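Deferrochelatase (Vibrio cholerae, PDB 5DE0) binds heme b and probably works as a dye-decolorizing peroxidase, oxidising substrates with hydrogen peroxide. Local coordinates at residues 173-178 with 257-262; 89-94 with 265-270; 97-102 with 287-292. All coordinates share one frame; numbering follows the deposited sequence.

Contact 1: residues 173-178 with 257-262; sequences YVMVQR and HNFKTM. With HEM (protoporphyrin IX containing Fe), chain F.
M175 lies over one face of the F259 ring, with its CG almost exactly above the middle: CG stands 3.6 Å from the centroid of the F259 ring and only 4° off the ring normal, a CH-pi contact. CB of M175 lies toward F259 CD2 and CE2, SD toward F259 CD1 and CG. The sulfur sits 3.4 Å from F259 CD1, and its direction to the centroid is tilted 31° from the normal, an oblique Met-aromatic contact. M175 can span the ring in this way because its CG stands between the backbone N and the carbonyl carbon (chi1 67°), while the bend at chi3 swings CE off the ring.

The rim of the ring meets backbone. Y173 O lies near the ring plane, 3.4 Å from F259 CE2, and the CB of Y173 is 4.1 Å from that CE2 before its own ring leads away, to pack edge-to-face with F290. No hydrogen bond joins the segments; the contact is van der Waals and CH-pi packing, and all four touching residues are buried. Y288 of the neighbouring strand also packs against both M175 and F259.

Farther along, each segment reaches the heme. Q177 OE1 is 3.1 Å from the heme carbon CBB, and M262 CE touches the methyl carbon CMA at 3.7 Å. The strand and helix run in roughly the same direction, with axes 9.3 Å apart at the closest. Helix 257-266 lying on the antiparallel sheet through F259 is the helix-on-sheet packing of the ferredoxin-like (dimeric alpha-beta barrel) fold of DyP-type peroxidases; here both elements also line the heme pocket.

Contact 2: residues 89-94 with 265-270; sequences THAPST and SMYGVT. With HEM (protoporphyrin IX containing Fe), chain F.
The Y267 ring takes A91 CB on one face and the backbone of T89 at its edge. A91 CB is offset toward the rim on the phenol side: it is 3.8 Å from the centroid of the Y267 ring, 21° off the normal, in a CH-pi contact, and 3.6 Å from Y267 CZ. At the edge, near the ring plane, T89 O comes to 3.3 Å from Y267 CD1. The T89 side chain crosses the ring obliquely and touches it with its methyl, CG2 lying 3.8 Å from Y267 CD1; CG2, anti to the backbone N, is the branch turned to the ring.

Y267 is the first residue to leave helical backbone angles at the end of helix 257-266, and it carries that end onto a short, weakly bonded two-stranded antiparallel pair, 84-86 with 89-91. The contact thus joins the N-terminal and C-terminal DyP-type family regions next to the heme pocket, of which M266 is part. Just before Y267, M266 turns to the cofactor, its SD 3.5 Å from the heme carbon CAB.

A water in the plane of the Y267 ring makes the polar link. It donates to H90 O over 2.6 Å and is hydrogen-bonded to Y267 OH at 2.8 Å, bridging the phenol to the strand backbone although no direct hydrogen bond crosses the contact. H90 starts out away from Y267, and its NE2 is hydrogen-bonded to E83. Q177 packs against both A91 and Y267.

Contact 3: residues 97-102 with 287-292; sequences DVLIHC and AYFFAP
L99 and F289 form the tight part of this contact, their side chains crossing at about a right angle. CB of L99 stands over the centre of the F289 ring, 3.6 Å from the centroid and 5° off the normal, a CH-pi contact. CG of L99, anti to the backbone N (chi1 164°), extends the cover, and CD2 reaches 3.8 Å from F289 CD1. Backbone shares in the close packing: L99 N is 3.7 Å and V98 C 3.8 Å from F289 CE2.

The loose end is D97, whose O, near the ring plane, lies 4.2 Å from F289 CE2. D97 and V98 direct their CB atoms away from F289; the D97 carboxylate forms a salt bridge with K25. This looser side is still buried, and no hydrogen bond crosses between the segments.

L23, A61, V174 and V176 also pack around F289. D97 and V98 both face L24 in a classic beta bulge at the start of strand 98-104. Strand 98-104 belongs to one four-stranded antiparallel sheet and 281-291 to another, so this pair lies between the two sheets, which face each other in the core, as in the dimeric alpha-beta barrel arrangement of DyP-type peroxidases.

In the fold
From the N terminus the chain first lays down segment 89-94, then 97-102 a few residues later; both pair with segments far along the chain. Segment 173-178 follows, on an inner strand of the second sheet, and contact 1 closes the shortest loop when helix 257-266 returns to it. The end of that helix completes contact 2, and strand 281-291 completes contact 3. Contact 1 therefore lies within the loops of both others, whereas contacts 2 and 3 cross. Contacts 1 and 3 meet in one sheet, with V174 probably hydrogen-bonded to F289; contacts 1 and 2 share a helix and the heme. Contacts 2 and 3 tie the two family regions together.

Contact 1: residues 173-178 with 257-262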
loop_
_atom_site.group_PDB
_atom_site.type_symbol
_atom_site.label_atom_id
_atom_site.label_comp_id
_atom_site.label_asym_id
_atom_site.label_seq_id
_atom_site.Cartn_x
_atom_site.Cartn_y
_atom_site.Cartn_z
ATOM N N TYR B 173 -15.319 18.692 12.781
ATOM C CA TYR B 173 -15.383 18.950 11.344
ATOM C C TYR B 173 -14.150 18.387 10.651
ATOM O O TYR B 173 -13.040 18.480 11.174
ATOM C CB TYR B 173 -15.520 20.446 11.065
ATOM C CG TYR B 173 -16.856 21.021 11.473
ATOM C CD1 TYR B 173 -17.940 21.001 10.602
ATOM C CD2 TYR B 173 -17.039 21.580 12.731
ATOM C CE1 TYR B 173 -19.165 21.524 10.972
ATOM C CE2 TYR B 173 -18.262 22.104 13.111
ATOM C CZ TYR B 173 -19.320 22.074 12.227
ATOM O OH TYR B 173 -20.537 22.594 12.603
ATOM N N VAL B 174 -14.349 17.792 9.479
ATOM C CA VAL B 174 -13.266 17.113 8.781
ATOM C C VAL B 174 -13.094 17.625 7.354
ATOM O O VAL B 174 -14.066 17.953 6.679
ATOM C CB VAL B 174 -13.497 15.585 8.725
ATOM C CG1 VAL B 174 -12.176 14.855 8.524
ATOM C CG2 VAL B 174 -14.185 15.093 9.988
ATOM N N MET B 175 -11.846 17.697 6.907
ATOM C CA MET B 175 -11.544 17.965 5.508
ATOM C C MET B 175 -10.501 16.964 5.031
ATOM O O MET B 175 -9.638 16.548 5.803
ATOM C CB MET B 175 -11.040 19.402 5.308
ATOM C CG MET B 175 -9.682 19.689 5.940
ATOM S SD MET B 175 -8.930 21.223 5.366
ATOM C CE MET B 175 -8.620 20.834 3.639
ATOM N N VAL B 176 -10.594 16.558 3.769
ATOM C CA VAL B 176 -9.587 15.681 3.189
ATOM C C VAL B 176 -9.271 16.099 1.754
ATOM O O VAL B 176 -10.153 16.504 0.996
ATOM C CB VAL B 176 -10.023 14.178 3.240
ATOM C CG1 VAL B 176 -11.421 14.029 3.804
ATOM C CG2 VAL B 176 -9.909 13.505 1.875
ATOM N N GLN B 177 -7.990 16.030 1.406
ATOM C CA GLN B 177 -7.523 16.293 0.051
ATOM C C GLN B 177 -6.369 15.360 -0.281
ATOM O O GLN B 177 -5.327 15.404 0.374
ATOM C CB GLN B 177 -7.066 17.744 -0.108
ATOM C CG GLN B 177 -8.166 18.767 -0.313
ATOM C CD GLN B 177 -7.611 20.181 -0.384
ATOM O OE1 GLN B 177 -6.958 20.648 0.547
ATOM N NE2 GLN B 177 -7.856 20.862 -1.501
ATOM N N ARG B 178 -6.546 14.513 -1.289
ATOM C CA ARG B 178 -5.453 13.662 -1.735
ATOM C C ARG B 178 -4.560 14.428 -2.698
ATOM O O ARG B 178 -4.995 14.829 -3.777
ATOM C CB ARG B 178 -5.970 12.385 -2.400
ATOM C CG ARG B 178 -4.854 11.430 -2.779
ATOM C CD ARG B 178 -5.334 9.994 -2.910
ATOM N NE ARG B 178 -6.109 9.766 -4.124
ATOM C CZ ARG B 178 -5.573 9.586 -5.326
ATOM N NH1 ARG B 178 -4.256 9.621 -5.479
ATOM N NH2 ARG B 178 -6.354 9.380 -6.379
ATOM N N HIS B 257 -14.609 26.815 9.774
ATOM C CA HIS B 257 -14.130 28.131 9.368
ATOM C C HIS B 257 -12.621 28.156 9.127
ATOM O O HIS B 257 -12.146 28.823 8.208
ATOM C CB HIS B 257 -14.506 29.171 10.426
ATOM C CG HIS B 257 -14.093 30.565 10.080
ATOM N ND1 HIS B 257 -14.649 31.270 9.033
ATOM C CD2 HIS B 257 -13.179 31.390 10.643
ATOM C CE1 HIS B 257 -14.094 32.466 8.966
ATOM N NE2 HIS B 257 -13.198 32.565 9.932
ATOM N N ASN B 258 -11.878 27.426 9.953
ATOM C CA ASN B 258 -10.426 27.360 9.828
ATOM C C ASN B 258 -9.983 26.724 8.517
ATOM O O ASN B 258 -9.042 27.196 7.883
ATOM C CB ASN B 258 -9.827 26.595 11.008
ATOM C CG ASN B 258 -9.950 27.354 12.312
ATOM O OD1 ASN B 258 -10.603 28.397 12.377
ATOM N ND2 ASN B 258 -9.327 26.835 13.362
ATOM N N PHE B 259 -10.666 25.653 8.118
ATOM C CA PHE B 259 -10.389 24.992 6.844
ATOM C C PHE B 259 -10.568 25.968 5.687
ATOM O O PHE B 259 -9.692 26.115 4.832
ATOM C CB PHE B 259 -11.309 23.783 6.639
ATOM C CG PHE B 259 -11.144 22.701 7.666
ATOM C CD1 PHE B 259 -9.960 22.563 8.371
ATOM C CD2 PHE B 259 -12.179 21.815 7.922
ATOM C CE1 PHE B 259 -9.814 21.563 9.314
ATOM C CE2 PHE B 259 -12.038 20.814 8.861
ATOM C CZ PHE B 259 -10.855 20.688 9.558
ATOM N N LYS B 260 -11.720 26.631 5.682
ATOM C CA LYS B 260 -12.106 27.547 4.617
ATOM C C LYS B 260 -11.138 28.722 4.498
ATOM O O LYS B 260 -10.819 29.161 3.395
ATOM C CB LYS B 260 -13.530 28.049 4.865
ATOM C CG LYS B 260 -14.026 29.093 3.878
ATOM C CD LYS B 260 -15.491 29.415 4.133
ATOM C CE LYS B 260 -15.943 30.642 3.358
ATOM N NZ LYS B 260 -15.246 31.873 3.826
ATOM N N THR B 261 -10.664 29.218 5.636
ATOM C CA THR B 261 -9.751 30.355 5.647
ATOM C C THR B 261 -8.383 29.976 5.087
ATOM O O THR B 261 -7.818 30.703 4.267
ATOM C CB THR B 261 -9.575 30.924 7.066
ATOM O OG1 THR B 261 -10.861 31.226 7.621
ATOM C CG2 THR B 261 -8.735 32.191 7.030
ATOM N N MET B 262 -7.860 28.836 5.528
ATOM C CA MET B 262 -6.567 28.347 5.056
ATOM C C MET B 262 -6.596 28.027 3.564
ATOM O O MET B 262 -5.660 28.348 2.834
ATOM C CB MET B 262 -6.138 27.103 5.840
ATOM C CG MET B 262 -5.900 27.339 7.318
ATOM S SD MET B 262 -5.550 25.804 8.194
ATOM C CE MET B 262 -5.476 26.382 9.882
HETATM C CHA HEM F . 2.306 23.044 8.384
HETATM C CHB HEM F . -2.373 23.209 7.115
HETATM C CHC HEM F . -1.357 20.970 2.918
HETATM C CHD HEM F . 3.104 20.053 4.586
HETATM C C1A HEM F . 0.951 23.289 8.407
HETATM C C2A HEM F . 0.219 23.956 9.465
HETATM C C3A HEM F . -1.071 23.998 9.115
HETATM C C4A HEM F . -1.202 23.361 7.822
HETATM C CMA HEM F . -2.231 24.614 9.928
HETATM C CAA HEM F . 0.832 24.519 10.766
HETATM C CBA HEM F . 0.942 26.037 10.638
HETATM C CGA HEM F . 1.685 26.600 11.818
HETATM O O1A HEM F . 2.940 26.517 11.829
HETATM O O2A HEM F . 1.020 27.135 12.741
HETATM C C1B HEM F . -2.486 22.699 5.842
HETATM C C2B HEM F . -3.661 22.791 5.005
HETATM C C3B HEM F . -3.404 22.177 3.850
HETATM C C4B HEM F . -2.037 21.670 3.899
HETATM C CMB HEM F . -4.997 23.470 5.383
HETATM C CAB HEM F . -4.438 22.075 2.707
HETATM C CBB HEM F . -4.191 21.414 1.578
HETATM C C1C HEM F . -0.066 20.490 3.009
HETATM C C2C HEM F . 0.625 19.681 2.021
HETATM C C3C HEM F . 1.862 19.428 2.491
HETATM C C4C HEM F . 1.984 20.076 3.782
HETATM C CMC HEM F . -0.008 19.219 0.687
HETATM C CAC HEM F . 3.031 18.625 1.867
HETATM C CBC HEM F . 3.029 18.105 0.636
HETATM C C1D HEM F . 3.352 20.853 5.681
HETATM C C2D HEM F . 4.655 21.106 6.251
HETATM C C3D HEM F . 4.407 22.040 7.442
HETATM C C4D HEM F . 2.978 22.259 7.470
HETATM C CMD HEM F . 6.015 20.556 5.770
HETATM C CAD HEM F . 5.465 22.627 8.398
HETATM C CBD HEM F . 5.732 21.671 9.555
HETATM C CGD HEM F . 4.493 21.524 10.398
HETATM O O1D HEM F . 3.759 20.518 10.214
HETATM O O2D HEM F . 4.236 22.407 11.257
HETATM N NA HEM F . 0.051 22.940 7.421
HETATM N NB HEM F . -1.515 22.011 5.137
HETATM N NC HEM F . 0.795 20.712 4.066
HETATM N ND HEM F . 2.400 21.546 6.423
HETATM FE FE HEM F . 0.475 21.870 5.723
#

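Contact 2: residues 89-94 with 265-270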
loop_
_atom_site.group_PDB
_atom_site.type_symbol
_atom_site.label_atom_id
_atom_site.label_comp_id
_atom_site.label_asym_id
_atom_site.label_seq_id
_atom_site.Cartn_x
_atom_site.Cartn_y
_atom_site.Cartn_z
ATOM N N THR B 89 -3.480 25.378 -10.106
ATOM C CA THR B 89 -3.728 25.619 -8.689
ATOM C C THR B 89 -5.212 25.406 -8.413
ATOM O O THR B 89 -5.942 26.345 -8.092
ATOM C CB THR B 89 -3.304 27.043 -8.265
ATOM O OG1 THR B 89 -2.047 27.371 -8.869
ATOM C CG2 THR B 89 -3.175 27.140 -6.751
ATOM N N HIS B 90 -5.652 24.158 -8.550
ATOM C CA HIS B 90 -7.073 23.833 -8.477
ATOM C C HIS B 90 -7.393 22.863 -7.340
ATOM O O HIS B 90 -6.662 21.900 -7.103
ATOM C CB HIS B 90 -7.544 23.248 -9.814
ATOM C CG HIS B 90 -9.024 23.027 -9.896
ATOM N ND1 HIS B 90 -9.579 21.801 -10.194
ATOM C CD2 HIS B 90 -10.063 23.879 -9.727
ATOM C CE1 HIS B 90 -10.897 21.906 -10.202
ATOM N NE2 HIS B 90 -11.216 23.156 -9.922
ATOM N N ALA B 91 -8.496 23.129 -6.644
ATOM C CA ALA B 91 -8.961 22.264 -5.566
ATOM C C ALA B 91 -10.306 21.644 -5.931
ATOM O O ALA B 91 -11.354 22.237 -5.679
ATOM C CB ALA B 91 -9.063 23.041 -4.255
ATOM N N PRO B 92 -10.274 20.444 -6.530
ATOM C CA PRO B 92 -11.468 19.729 -6.994
ATOM C C PRO B 92 -12.412 19.345 -5.857
ATOM O O PRO B 92 -11.978 19.197 -4.715
ATOM C CB PRO B 92 -10.891 18.470 -7.658
ATOM C CG PRO B 92 -9.467 18.800 -7.952
ATOM C CD PRO B 92 -9.037 19.712 -6.847
ATOM N N SER B 93 -13.693 19.189 -6.177
ATOM C CA SER B 93 -14.679 18.728 -5.205
ATOM C C SER B 93 -15.130 17.312 -5.545
ATOM O O SER B 93 -15.518 17.033 -6.680
ATOM C CB SER B 93 -15.881 19.673 -5.160
ATOM O OG SER B 93 -16.797 19.291 -4.147
ATOM N N THR B 94 -15.074 16.418 -4.563
ATOM C CA THR B 94 -15.409 15.017 -4.791
ATOM C C THR B 94 -16.830 14.693 -4.343
ATOM O O THR B 94 -17.246 15.078 -3.250
ATOM C CB THR B 94 -14.432 14.076 -4.056
ATOM O OG1 THR B 94 -13.083 14.497 -4.291
ATOM C CG2 THR B 94 -14.604 12.644 -4.537
ATOM N N SER B 265 -6.794 31.072 1.472
ATOM C CA SER B 265 -5.490 31.720 1.526
ATOM C C SER B 265 -4.496 31.006 0.616
ATOM O O SER B 265 -3.661 31.639 -0.029
ATOM C CB SER B 265 -4.966 31.750 2.963
ATOM O OG SER B 265 -3.668 32.309 3.026
ATOM N N MET B 266 -4.599 29.681 0.560
ATOM C CA MET B 266 -3.687 28.869 -0.239
ATOM C C MET B 266 -3.962 28.988 -1.732
ATOM O O MET B 266 -3.036 29.013 -2.541
ATOM C CB MET B 266 -3.771 27.398 0.177
ATOM C CG MET B 266 -3.066 27.069 1.483
ATOM S SD MET B 266 -3.287 25.343 1.945
ATOM C CE MET B 266 -2.661 24.520 0.482
ATOM N N TYR B 267 -5.239 29.065 -2.093
ATOM C CA TYR B 267 -5.629 29.019 -3.497
ATOM C C TYR B 267 -5.959 30.394 -4.075
ATOM O O TYR B 267 -6.677 30.505 -5.067
ATOM C CB TYR B 267 -6.814 28.066 -3.675
ATOM C CG TYR B 267 -6.413 26.606 -3.630
ATOM C CD1 TYR B 267 -6.135 25.908 -4.800
ATOM C CD2 TYR B 267 -6.296 25.931 -2.420
ATOM C CE1 TYR B 267 -5.762 24.577 -4.768
ATOM C CE2 TYR B 267 -5.921 24.596 -2.381
ATOM C CZ TYR B 267 -5.656 23.926 -3.557
ATOM O OH TYR B 267 -5.284 22.602 -3.526
ATOM N N GLY B 268 -5.424 31.437 -3.448
ATOM C CA GLY B 268 -5.478 32.779 -4.002
ATOM C C GLY B 268 -6.814 33.500 -3.955
ATOM O O GLY B 268 -7.030 34.450 -4.705
ATOM N N VAL B 269 -7.710 33.059 -3.077
ATOM C CA VAL B 269 -9.003 33.720 -2.923
ATOM C C VAL B 269 -8.880 34.942 -2.016
ATOM O O VAL B 269 -9.510 35.974 -2.255
ATOM C CB VAL B 269 -10.064 32.760 -2.351
ATOM C CG1 VAL B 269 -11.372 33.497 -2.090
ATOM C CG2 VAL B 269 -10.288 31.593 -3.299
ATOM N N THR B 270 -8.050 34.823 -0.985
ATOM C CA THR B 270 -7.893 35.887 0.001
ATOM C C THR B 270 -7.005 37.027 -0.502
ATOM O O THR B 270 -7.443 38.174 -0.584
ATOM C CB THR B 270 -7.304 35.343 1.317
ATOM O OG1 THR B 270 -8.039 34.184 1.730
ATOM C CG2 THR B 270 -7.367 36.401 2.408
HETATM C CHA HEM F . 2.306 23.044 8.384
HETATM C CHB HEM F . -2.373 23.209 7.115
HETATM C CHC HEM F . -1.357 20.970 2.918
HETATM C CHD HEM F . 3.104 20.053 4.586
HETATM C C1A HEM F . 0.951 23.289 8.407
HETATM C C2A HEM F . 0.219 23.956 9.465
HETATM C C3A HEM F . -1.071 23.998 9.115
HETATM C C4A HEM F . -1.202 23.361 7.822
HETATM C CMA HEM F . -2.231 24.614 9.928
HETATM C CAA HEM F . 0.832 24.519 10.766
HETATM C CBA HEM F . 0.942 26.037 10.638
HETATM C CGA HEM F . 1.685 26.600 11.818
HETATM O O1A HEM F . 2.940 26.517 11.829
HETATM O O2A HEM F . 1.020 27.135 12.741
HETATM C C1B HEM F . -2.486 22.699 5.842
HETATM C C2B HEM F . -3.661 22.791 5.005
HETATM C C3B HEM F . -3.404 22.177 3.850
HETATM C C4B HEM F . -2.037 21.670 3.899
HETATM C CMB HEM F . -4.997 23.470 5.383
HETATM C CAB HEM F . -4.438 22.075 2.707
HETATM C CBB HEM F . -4.191 21.414 1.578
HETATM C C1C HEM F . -0.066 20.490 3.009
HETATM C C2C HEM F . 0.625 19.681 2.021
HETATM C C3C HEM F . 1.862 19.428 2.491
HETATM C C4C HEM F . 1.984 20.076 3.782
HETATM C CMC HEM F . -0.008 19.219 0.687
HETATM C CAC HEM F . 3.031 18.625 1.867
HETATM C CBC HEM F . 3.029 18.105 0.636
HETATM C C1D HEM F . 3.352 20.853 5.681
HETATM C C2D HEM F . 4.655 21.106 6.251
HETATM C C3D HEM F . 4.407 22.040 7.442
HETATM C C4D HEM F . 2.978 22.259 7.470
HETATM C CMD HEM F . 6.015 20.556 5.770
HETATM C CAD HEM F . 5.465 22.627 8.398
HETATM C CBD HEM F . 5.732 21.671 9.555
HETATM C CGD HEM F . 4.493 21.524 10.398
HETATM O O1D HEM F . 3.759 20.518 10.214
HETATM O O2D HEM F . 4.236 22.407 11.257
HETATM N NA HEM F . 0.051 22.940 7.421
HETATM N NB HEM F . -1.515 22.011 5.137
HETATM N NC HEM F . 0.795 20.712 4.066
HETATM N ND HEM F . 2.400 21.546 6.423
HETATM FE FE HEM F . 0.475 21.870 5.723
HETATM O O HOH W 1 -4.391 21.554 -5.966
#

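Contact 3: residues 97-102 with 287-292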
loop_
_atom_site.group_PDB
_atom_site.type_symbol
_atom_site.label_atom_id
_atom_site.label_comp_id
_atom_site.label_asym_id
_atom_site.label_seq_id
_atom_site.Cartn_x
_atom_site.Cartn_y
_atom_site.Cartn_z
ATOM N N ASP B 97 -20.190 10.542 0.091
ATOM C CA ASP B 97 -21.134 10.568 1.202
ATOM C C ASP B 97 -20.482 10.275 2.552
ATOM O O ASP B 97 -20.861 10.856 3.569
ATOM C CB ASP B 97 -22.261 9.558 0.970
ATOM C CG ASP B 97 -23.121 9.902 -0.230
ATOM O OD1 ASP B 97 -23.233 11.102 -0.558
ATOM O OD2 ASP B 97 -23.691 8.973 -0.840
ATOM N N VAL B 98 -19.518 9.360 2.565
ATOM C CA VAL B 98 -18.977 8.842 3.820
ATOM C C VAL B 98 -17.451 8.772 3.828
ATOM O O VAL B 98 -16.829 8.376 2.841
ATOM C CB VAL B 98 -19.542 7.428 4.127
ATOM C CG1 VAL B 98 -18.902 6.840 5.379
ATOM C CG2 VAL B 98 -21.056 7.473 4.270
ATOM N N LEU B 99 -16.859 9.164 4.950
ATOM C CA LEU B 99 -15.432 8.982 5.179
ATOM C C LEU B 99 -15.193 7.951 6.282
ATOM O O LEU B 99 -15.790 8.027 7.357
ATOM C CB LEU B 99 -14.767 10.315 5.549
ATOM C CG LEU B 99 -13.369 10.254 6.173
ATOM C CD1 LEU B 99 -12.361 9.616 5.227
ATOM C CD2 LEU B 99 -12.903 11.645 6.593
ATOM N N ILE B 100 -14.328 6.982 6.001
ATOM C CA ILE B 100 -13.885 6.030 7.011
ATOM C C ILE B 100 -12.398 6.228 7.276
ATOM O O ILE B 100 -11.567 5.953 6.410
ATOM C CB ILE B 100 -14.138 4.572 6.579
ATOM C CG1 ILE B 100 -15.630 4.331 6.343
ATOM C CG2 ILE B 100 -13.601 3.602 7.626
ATOM C CD1 ILE B 100 -15.965 2.916 5.924
ATOM N N HIS B 101 -12.066 6.711 8.470
ATOM C CA HIS B 101 -10.678 7.000 8.820
ATOM C C HIS B 101 -10.177 6.098 9.948
ATOM O O HIS B 101 -10.736 6.092 11.046
ATOM C CB HIS B 101 -10.529 8.473 9.215
ATOM C CG HIS B 101 -9.199 8.811 9.812
ATOM N ND1 HIS B 101 -9.060 9.691 10.864
ATOM C CD2 HIS B 101 -7.949 8.394 9.504
ATOM C CE1 HIS B 101 -7.782 9.796 11.182
ATOM N NE2 HIS B 101 -7.086 9.020 10.370
ATOM N N CYS B 102 -9.121 5.342 9.661
ATOM C CA CYS B 102 -8.489 4.469 10.643
ATOM C C CYS B 102 -6.981 4.693 10.669
ATOM O O CYS B 102 -6.386 5.029 9.647
ATOM C CB CYS B 102 -8.782 2.998 10.331
ATOM S SG CYS B 102 -10.529 2.569 10.175
ATOM N N ALA B 287 -13.082 17.146 0.040
ATOM C CA ALA B 287 -14.377 16.923 0.671
ATOM C C ALA B 287 -14.431 17.409 2.116
ATOM O O ALA B 287 -13.437 17.357 2.840
ATOM C CB ALA B 287 -14.734 15.450 0.611
ATOM N N TYR B 288 -15.606 17.881 2.522
ATOM C CA TYR B 288 -15.868 18.238 3.910
ATOM C C TYR B 288 -16.748 17.179 4.562
ATOM O O TYR B 288 -17.629 16.608 3.917
ATOM C CB TYR B 288 -16.547 19.608 4.008
ATOM C CG TYR B 288 -15.619 20.795 3.857
ATOM C CD1 TYR B 288 -14.328 20.765 4.365
ATOM C CD2 TYR B 288 -16.041 21.949 3.211
ATOM C CE1 TYR B 288 -13.482 21.854 4.233
ATOM C CE2 TYR B 288 -15.203 23.040 3.071
ATOM C CZ TYR B 288 -13.926 22.987 3.583
ATOM O OH TYR B 288 -13.091 24.073 3.444
ATOM N N PHE B 289 -16.507 16.920 5.841
ATOM C CA PHE B 289 -17.318 15.985 6.604
ATOM C C PHE B 289 -17.563 16.504 8.013
ATOM O O PHE B 289 -16.983 17.505 8.430
ATOM C CB PHE B 289 -16.642 14.615 6.692
ATOM C CG PHE B 289 -16.356 13.980 5.363
ATOM C CD1 PHE B 289 -15.132 14.166 4.743
ATOM C CD2 PHE B 289 -17.301 13.177 4.742
ATOM C CE1 PHE B 289 -14.861 13.574 3.522
ATOM C CE2 PHE B 289 -17.035 12.584 3.523
ATOM C CZ PHE B 289 -15.814 12.784 2.913
ATOM N N PHE B 290 -18.429 15.812 8.743
ATOM C CA PHE B 290 -18.512 15.991 10.181
ATOM C C PHE B 290 -18.490 14.629 10.861
ATOM O O PHE B 290 -19.351 13.783 10.614
ATOM C CB PHE B 290 -19.767 16.762 10.580
ATOM C CG PHE B 290 -19.849 17.058 12.050
ATOM C CD1 PHE B 290 -20.528 16.210 12.911
ATOM C CD2 PHE B 290 -19.248 18.189 12.569
ATOM C CE1 PHE B 290 -20.604 16.488 14.264
ATOM C CE2 PHE B 290 -19.318 18.474 13.917
ATOM C CZ PHE B 290 -19.999 17.623 14.767
ATOM N N ALA B 291 -17.492 14.419 11.709
ATOM C CA ALA B 291 -17.403 13.190 12.480
ATOM C C ALA B 291 -18.082 13.395 13.823
ATOM O O ALA B 291 -17.555 14.088 14.690
ATOM C CB ALA B 291 -15.957 12.770 12.663
ATOM N N PRO B 292 -19.264 12.787 14.003
ATOM C CA PRO B 292 -20.008 12.982 15.249
ATOM C C PRO B 292 -19.349 12.259 16.417
ATOM O O PRO B 292 -18.426 11.469 16.208
ATOM C CB PRO B 292 -21.379 12.378 14.935
ATOM C CG PRO B 292 -21.088 11.323 13.928
ATOM C CD PRO B 292 -19.943 11.842 13.097
#